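Local coordinates for trans-4-hydroxy-L-proline dehydratase (Clostridioides difficile 70-100-2010, PDB 6VXC), which uses a glycyl radical to dehydrate trans-4-hydroxy-L-proline to (S)-1-pyrroline-5-carboxylate in anaerobic hydroxyproline degradation, at residues Ala39-Met51 against Gly94-Ile106. Numbering follows the deposited sequence.
Sequences AEPHISIERAVLM and GDSPNGAPTYPEI
R47 grips the carboxylate of E105 end-on with two nitrogens. R47 NH2 gives the shorter bond, 2.8 Å to E105 OE1, and meets it from above the carboxylate plane. R47 NH1 binds E105 OE2 on its syn side and also reaches T102 O at 3.1 Å, on a lone pair but with a bent bond (137°). The R47 chain is extended, with CG anti to the backbone N (chi1 -178°). This lays CD over the Y103 ring face as a CH-pi contact, guanidinium and ring planes 37° apart. Y103 CD2 sits over the centre of one guanidinium face, 3.2 Å from R47 CZ; M51 CG lies over the opposite face, toward its rim. R47 NE and Y103 OH hydrogen-bond to T292 O and T291 O, and R68 also salt-bridges E105 OE1.

At the other end, both nitrogens hold the H42 ring. H42 ND1 donates to E40 O at 2.8 Å, and H42 NE2 to the syn lone pair of D95 OD1 at 2.9 Å. G99 CA packs over one face, 3.5 Å from the H42 ring centroid, as a CH-pi contact. N98 ND2 donates to A39 O.

Between these ends, A100 straddles I43: its N bonds H42 O, and A100 O accepts from S44 N (2.7 Å). H42 N bonds N98 O. Water 1 joins S44 O, A48 N and T102 N. The type II turn S96-G99 leads into strand 99-101, and strand 42-44 runs on into helix 46-58. Together they form a short two-stranded parallel sheet in the PFL-like region, away from the radical site.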
ATOM      1  N   ALA A  39     -14.872  -4.287 -17.295  1.00 17.77           N
ATOM      2  CA  ALA A  39     -15.325  -2.950 -16.933  1.00 18.31           C
ATOM      3  C   ALA A  39     -14.279  -1.902 -17.294  1.00 20.07           C
ATOM      4  O   ALA A  39     -13.083  -2.090 -17.071  1.00 19.54           O
ATOM      5  CB  ALA A  39     -15.650  -2.887 -15.444  1.00 16.13           C
ATOM      6  N   GLU A  40     -14.728  -0.811 -17.839  1.00 22.72           N
ATOM      7  CA  GLU A  40     -13.799   0.239 -18.252  1.00 23.85           C
ATOM      8  C   GLU A  40     -13.552   1.234 -17.116  1.00 17.05           C
ATOM      9  O   GLU A  40     -14.495   1.688 -16.470  1.00 18.73           O
ATOM     10  CB  GLU A  40     -14.335   0.990 -19.472  1.00 25.91           C
ATOM     11  CG  GLU A  40     -14.337   0.173 -20.772  1.00 32.40           C
ATOM     12  CD  GLU A  40     -12.927  -0.085 -21.324  1.00 47.50           C
ATOM     13  OE1 GLU A  40     -12.435   0.752 -22.112  1.00 55.17           O
ATOM     14  OE2 GLU A  40     -12.303  -1.116 -20.969  1.00 45.80           O
ATOM     15  N   PRO A  41     -12.301   1.595 -16.854  1.00 21.01           N
ATOM     16  CA  PRO A  41     -12.024   2.588 -15.804  1.00 19.43           C
ATOM     17  C   PRO A  41     -12.587   3.961 -16.168  1.00 18.32           C
ATOM     18  O   PRO A  41     -12.349   4.471 -17.264  1.00 19.71           O
ATOM     19  CB  PRO A  41     -10.491   2.604 -15.713  1.00 14.91           C
ATOM     20  CG  PRO A  41     -10.004   2.005 -16.952  1.00 22.25           C
ATOM     21  CD  PRO A  41     -11.090   1.164 -17.570  1.00 20.06           C
ATOM     22  N   HIS A  42     -13.318   4.556 -15.228  1.00 17.63           N
ATOM     23  CA  HIS A  42     -13.985   5.837 -15.428  1.00 18.75           C
ATOM     24  C   HIS A  42     -14.221   6.478 -14.066  1.00 19.69           C
ATOM     25  O   HIS A  42     -14.140   5.821 -13.026  1.00 19.74           O
ATOM     26  CB  HIS A  42     -15.313   5.652 -16.173  1.00 18.26           C
ATOM     27  CG  HIS A  42     -16.327   4.863 -15.400  1.00 17.96           C
ATOM     28  ND1 HIS A  42     -16.253   3.494 -15.253  1.00 18.12           N
ATOM     29  CD2 HIS A  42     -17.430   5.252 -14.715  1.00 17.58           C
ATOM     30  CE1 HIS A  42     -17.265   3.073 -14.518  1.00 16.75           C
ATOM     31  NE2 HIS A  42     -17.999   4.119 -14.180  1.00 19.54           N
ATOM     32  N   ILE A  43     -14.534   7.765 -14.078  1.00 19.50           N
ATOM     33  CA  ILE A  43     -14.823   8.470 -12.835  1.00 19.80           C
ATOM     34  C   ILE A  43     -16.333   8.615 -12.670  1.00 20.02           C
ATOM     35  O   ILE A  43     -17.098   8.690 -13.641  1.00 22.09           O
ATOM     36  CB  ILE A  43     -14.113   9.841 -12.733  1.00 22.48           C
ATOM     37  CG1 ILE A  43     -14.700  10.861 -13.688  1.00 21.80           C
ATOM     38  CG2 ILE A  43     -12.625   9.709 -13.006  1.00 17.28           C
ATOM     39  CD1 ILE A  43     -14.230  12.266 -13.359  1.00 28.98           C
ATOM     40  N   SER A  44     -16.760   8.568 -11.413  1.00 17.72           N
ATOM     41  CA  SER A  44     -18.144   8.740 -10.992  1.00 17.75           C
ATOM     42  C   SER A  44     -18.220  10.017 -10.167  1.00 21.09           C
ATOM     43  O   SER A  44     -17.561  10.122  -9.125  1.00 22.30           O
ATOM     44  CB  SER A  44     -18.623   7.535 -10.181  1.00 19.49           C
ATOM     45  OG  SER A  44     -19.904   7.756  -9.607  1.00 26.08           O
ATOM     46  N   ILE A  45     -18.990  10.996 -10.651  1.00 20.24           N
ATOM     47  CA  ILE A  45     -19.040  12.323 -10.046  1.00 22.61           C
ATOM     48  C   ILE A  45     -20.098  12.439  -8.954  1.00 20.06           C
ATOM     49  O   ILE A  45     -20.199  13.492  -8.312  1.00 19.64           O
ATOM     50  CB  ILE A  45     -19.294  13.383 -11.142  1.00 23.59           C
ATOM     51  CG1 ILE A  45     -18.775  14.757 -10.712  1.00 21.27           C
ATOM     52  CG2 ILE A  45     -20.782  13.423 -11.513  1.00 20.82           C
ATOM     53  CD1 ILE A  45     -17.261  14.817 -10.553  1.00 22.49           C
ATOM     54  N   GLU A  46     -20.897  11.393  -8.722  1.00 22.82           N
ATOM     55  CA  GLU A  46     -22.017  11.537  -7.798  1.00 21.04           C
ATOM     56  C   GLU A  46     -21.550  11.848  -6.382  1.00 19.88           C
ATOM     57  O   GLU A  46     -22.177  12.646  -5.671  1.00 23.01           O
ATOM     58  CB  GLU A  46     -22.875  10.279  -7.796  1.00 21.61           C
ATOM     59  CG  GLU A  46     -24.105  10.454  -6.958  1.00 24.69           C
ATOM     60  CD  GLU A  46     -25.031   9.277  -7.018  1.00 28.01           C
ATOM     61  OE1 GLU A  46     -24.807   8.339  -6.237  1.00 28.45           O
ATOM     62  OE2 GLU A  46     -25.966   9.282  -7.842  1.00 35.87           O
ATOM     63  N   ARG A  47     -20.492  11.189  -5.928  1.00 17.54           N
ATOM     64  CA  ARG A  47     -20.016  11.441  -4.576  1.00 15.83           C
ATOM     65  C   ARG A  47     -19.704  12.919  -4.375  1.00 15.90           C
ATOM     66  O   ARG A  47     -20.152  13.528  -3.398  1.00 19.03           O
ATOM     67  CB  ARG A  47     -18.769  10.606  -4.282  1.00 17.45           C
ATOM     68  CG  ARG A  47     -18.259  10.794  -2.869  1.00 14.15           C
ATOM     69  CD  ARG A  47     -16.867  10.253  -2.669  1.00 14.18           C
ATOM     70  NE  ARG A  47     -16.423  10.463  -1.295  1.00 15.12           N
ATOM     71  CZ  ARG A  47     -15.889  11.590  -0.839  1.00 13.82           C
ATOM     72  NH1 ARG A  47     -15.710  12.626  -1.652  1.00 12.94           N
ATOM     73  NH2 ARG A  47     -15.523  11.668   0.434  1.00 14.63           N
ATOM     74  N   ALA A  48     -18.958  13.516  -5.307  1.00 16.63           N
ATOM     75  CA  ALA A  48     -18.587  14.921  -5.172  1.00 16.79           C
ATOM     76  C   ALA A  48     -19.819  15.812  -5.113  1.00 16.61           C
ATOM     77  O   ALA A  48     -19.869  16.757  -4.323  1.00 21.04           O
ATOM     78  CB  ALA A  48     -17.685  15.343  -6.328  1.00 14.45           C
ATOM     79  N   VAL A  49     -20.829  15.521  -5.932  1.00 18.55           N
ATOM     80  CA  VAL A  49     -22.056  16.311  -5.888  1.00 18.92           C
ATOM     81  C   VAL A  49     -22.685  16.239  -4.506  1.00 17.42           C
ATOM     82  O   VAL A  49     -23.028  17.260  -3.909  1.00 20.72           O
ATOM     83  CB  VAL A  49     -23.049  15.838  -6.963  1.00 18.91           C
ATOM     84  CG1 VAL A  49     -24.389  16.530  -6.762  1.00 19.39           C
ATOM     85  CG2 VAL A  49     -22.523  16.109  -8.355  1.00 18.74           C
ATOM     86  N   LEU A  50     -22.835  15.029  -3.969  1.00 17.52           N
ATOM     87  CA  LEU A  50     -23.533  14.877  -2.698  1.00 18.00           C
ATOM     88  C   LEU A  50     -22.759  15.511  -1.549  1.00 17.04           C
ATOM     89  O   LEU A  50     -23.364  16.071  -0.631  1.00 20.55           O
ATOM     90  CB  LEU A  50     -23.818  13.396  -2.422  1.00 17.38           C
ATOM     91  CG  LEU A  50     -24.834  12.779  -3.396  1.00 21.76           C
ATOM     92  CD1 LEU A  50     -25.036  11.276  -3.171  1.00 20.73           C
ATOM     93  CD2 LEU A  50     -26.168  13.520  -3.337  1.00 22.46           C
ATOM     94  N   MET A  51     -21.432  15.421  -1.564  1.00 18.17           N
ATOM     95  CA  MET A  51     -20.655  16.098  -0.533  1.00 20.51           C
ATOM     96  C   MET A  51     -20.784  17.614  -0.655  1.00 19.20           C
ATOM     97  O   MET A  51     -20.825  18.318   0.357  1.00 22.02           O
ATOM     98  CB  MET A  51     -19.179  15.686  -0.606  1.00 21.65           C
ATOM     99  CG  MET A  51     -18.935  14.194  -0.376  1.00 22.81           C
ATOM    100  SD  MET A  51     -19.315  13.594   1.286  1.00 27.17           S
ATOM    101  CE  MET A  51     -17.942  14.263   2.215  1.00 24.69           C
ATOM    102  N   GLY A  94     -18.408   3.298  -6.642  1.00 15.41           N
ATOM    103  CA  GLY A  94     -18.937   4.216  -7.627  1.00 20.14           C
ATOM    104  C   GLY A  94     -20.261   3.765  -8.214  1.00 22.59           C
ATOM    105  O   GLY A  94     -20.970   2.927  -7.646  1.00 22.59           O
ATOM    106  N   ASP A  95     -20.572   4.291  -9.403  1.00 23.05           N
ATOM    107  CA  ASP A  95     -21.853   3.984 -10.034  1.00 26.30           C
ATOM    108  C   ASP A  95     -21.882   2.570 -10.604  1.00 25.73           C
ATOM    109  O   ASP A  95     -22.958   1.978 -10.733  1.00 29.60           O
ATOM    110  CB  ASP A  95     -22.156   4.981 -11.158  1.00 23.33           C
ATOM    111  CG  ASP A  95     -21.183   4.862 -12.340  1.00 31.52           C
ATOM    112  OD1 ASP A  95     -19.969   4.690 -12.121  1.00 30.97           O
ATOM    113  OD2 ASP A  95     -21.637   4.918 -13.504  1.00 35.22           O
ATOM    114  N   SER A  96     -20.729   2.032 -10.976  1.00 24.47           N
ATOM    115  CA  SER A  96     -20.656   0.729 -11.619  1.00 22.01           C
ATOM    116  C   SER A  96     -19.250   0.192 -11.423  1.00 20.70           C
ATOM    117  O   SER A  96     -18.376   0.901 -10.904  1.00 25.23           O
ATOM    118  CB  SER A  96     -21.009   0.817 -13.111  1.00 19.62           C
ATOM    119  OG  SER A  96     -20.070   1.615 -13.797  1.00 23.32           O
ATOM    120  N   PRO A  97     -19.010  -1.068 -11.781  1.00 20.82           N
ATOM    121  CA  PRO A  97     -17.665  -1.633 -11.632  1.00 15.97           C
ATOM    122  C   PRO A  97     -16.625  -0.774 -12.339  1.00 19.61           C
ATOM    123  O   PRO A  97     -16.830  -0.324 -13.466  1.00 19.19           O
ATOM    124  CB  PRO A  97     -17.793  -3.012 -12.289  1.00 17.47           C
ATOM    125  CG  PRO A  97     -19.245  -3.365 -12.100  1.00 17.82           C
ATOM    126  CD  PRO A  97     -19.987  -2.071 -12.249  1.00 17.90           C
ATOM    127  N   ASN A  98     -15.482  -0.587 -11.676  1.00 18.61           N
ATOM    128  CA  ASN A  98     -14.353   0.207 -12.173  1.00 18.08           C
ATOM    129  C   ASN A  98     -14.707   1.705 -12.293  1.00 19.38           C
ATOM    130  O   ASN A  98     -14.007   2.417 -13.047  1.00 15.12           O
ATOM    131  CB  ASN A  98     -13.825  -0.338 -13.507  1.00 17.97           C
ATOM    132  CG  ASN A  98     -12.308  -0.375 -13.559  1.00 20.21           C
ATOM    133  OD1 ASN A  98     -11.641  -0.053 -12.580  1.00 21.82           O
ATOM    134  ND2 ASN A  98     -11.755  -0.804 -14.691  1.00 23.06           N
ATOM    135  N   GLY A  99     -15.689   2.154 -11.615  1.00 18.49           N
ATOM    136  CA  GLY A  99     -16.014   3.569 -11.515  1.00 16.26           C
ATOM    137  C   GLY A  99     -15.480   4.140 -10.219  1.00 17.95           C
ATOM    138  O   GLY A  99     -15.894   3.729  -9.131  1.00 20.60           O
ATOM    139  N   ALA A 100     -14.527   5.044 -10.337  1.00 15.11           N
ATOM    140  CA  ALA A 100     -13.920   5.633  -9.148  1.00 15.24           C
ATOM    141  C   ALA A 100     -14.669   6.898  -8.743  1.00 17.11           C
ATOM    142  O   ALA A 100     -14.873   7.785  -9.581  1.00 17.93           O
ATOM    143  CB  ALA A 100     -12.455   5.978  -9.393  1.00 16.51           C
ATOM    144  N   PRO A 101     -15.078   7.033  -7.489  1.00 16.78           N
ATOM    145  CA  PRO A 101     -15.548   8.336  -7.013  1.00 15.32           C
ATOM    146  C   PRO A 101     -14.400   9.335  -7.014  1.00 16.36           C
ATOM    147  O   PRO A 101     -13.230   8.974  -7.151  1.00 14.25           O
ATOM    148  CB  PRO A 101     -16.028   8.055  -5.587  1.00 13.43           C
ATOM    149  CG  PRO A 101     -16.070   6.561  -5.464  1.00 16.19           C
ATOM    150  CD  PRO A 101     -15.065   6.025  -6.424  1.00 13.47           C
ATOM    151  N   THR A 102     -14.750  10.614  -6.854  1.00 15.27           N
ATOM    152  CA  THR A 102     -13.766  11.674  -6.680  1.00 16.18           C
ATOM    153  C   THR A 102     -13.890  12.283  -5.295  1.00 14.29           C
ATOM    154  O   THR A 102     -14.941  12.222  -4.652  1.00 16.70           O
ATOM    155  CB  THR A 102     -13.905  12.802  -7.710  1.00 14.50           C
ATOM    156  OG1 THR A 102     -15.172  13.438  -7.553  1.00 18.10           O
ATOM    157  CG2 THR A 102     -13.762  12.286  -9.124  1.00 17.04           C
ATOM    158  N   TYR A 103     -12.806  12.915  -4.862  1.00 13.75           N
ATOM    159  CA  TYR A 103     -12.659  13.384  -3.489  1.00 16.29           C
ATOM    160  C   TYR A 103     -12.138  14.821  -3.495  1.00 15.13           C
ATOM    161  O   TYR A 103     -10.996  15.086  -3.111  1.00 15.66           O
ATOM    162  CB  TYR A 103     -11.740  12.440  -2.710  1.00 14.39           C
ATOM    163  CG  TYR A 103     -12.245  10.996  -2.685  1.00 14.96           C
ATOM    164  CD1 TYR A 103     -12.052  10.156  -3.773  1.00 15.39           C
ATOM    165  CD2 TYR A 103     -12.943  10.497  -1.595  1.00 14.74           C
ATOM    166  CE1 TYR A 103     -12.519   8.856  -3.774  1.00 15.18           C
ATOM    167  CE2 TYR A 103     -13.417   9.172  -1.588  1.00 14.43           C
ATOM    168  CZ  TYR A 103     -13.196   8.361  -2.683  1.00 14.42           C
ATOM    169  OH  TYR A 103     -13.659   7.047  -2.713  1.00 15.51           O
ATOM    170  N   PRO A 104     -12.969  15.782  -3.913  1.00 17.78           N
ATOM    171  CA  PRO A 104     -12.497  17.175  -4.036  1.00 14.51           C
ATOM    172  C   PRO A 104     -12.186  17.852  -2.705  1.00 14.13           C
ATOM    173  O   PRO A 104     -11.518  18.892  -2.710  1.00 17.03           O
ATOM    174  CB  PRO A 104     -13.658  17.872  -4.751  1.00 14.57           C
ATOM    175  CG  PRO A 104     -14.865  17.070  -4.375  1.00 14.28           C
ATOM    176  CD  PRO A 104     -14.384  15.641  -4.292  1.00 13.90           C
ATOM    177  N   GLU A 105     -12.613  17.291  -1.569  1.00 14.56           N
ATOM    178  CA  GLU A 105     -12.171  17.824  -0.287  1.00 14.63           C
ATOM    179  C   GLU A 105     -10.683  17.606  -0.062  1.00 13.98           C
ATOM    180  O   GLU A 105     -10.091  18.268   0.800  1.00 13.52           O
ATOM    181  CB  GLU A 105     -12.959  17.203   0.866  1.00 15.45           C
ATOM    182  CG  GLU A 105     -12.759  15.692   1.023  1.00 14.43           C
ATOM    183  CD  GLU A 105     -13.827  14.899   0.314  1.00 14.95           C
ATOM    184  OE1 GLU A 105     -14.681  14.313   1.016  1.00 18.61           O
ATOM    185  OE2 GLU A 105     -13.852  14.909  -0.933  1.00 17.25           O
ATOM    186  N   ILE A 106     -10.089  16.659  -0.783  1.00 15.09           N
ATOM    187  CA  ILE A 106      -8.670  16.350  -0.684  1.00 14.34           C
ATOM    188  C   ILE A 106      -7.942  16.953  -1.875  1.00 14.88           C
ATOM    189  O   ILE A 106      -7.007  17.734  -1.708  1.00 17.29           O
ATOM    190  CB  ILE A 106      -8.436  14.830  -0.624  1.00 14.05           C
ATOM    191  CG1 ILE A 106      -9.134  14.226   0.597  1.00 13.52           C
ATOM    192  CG2 ILE A 106      -6.931  14.522  -0.607  1.00 12.57           C
ATOM    193  CD1 ILE A 106      -9.180  12.703   0.557  1.00 14.62           C
TER
HETATM  194  O   HOH W   1     -17.289  12.016  -7.008  1.00 18.14           O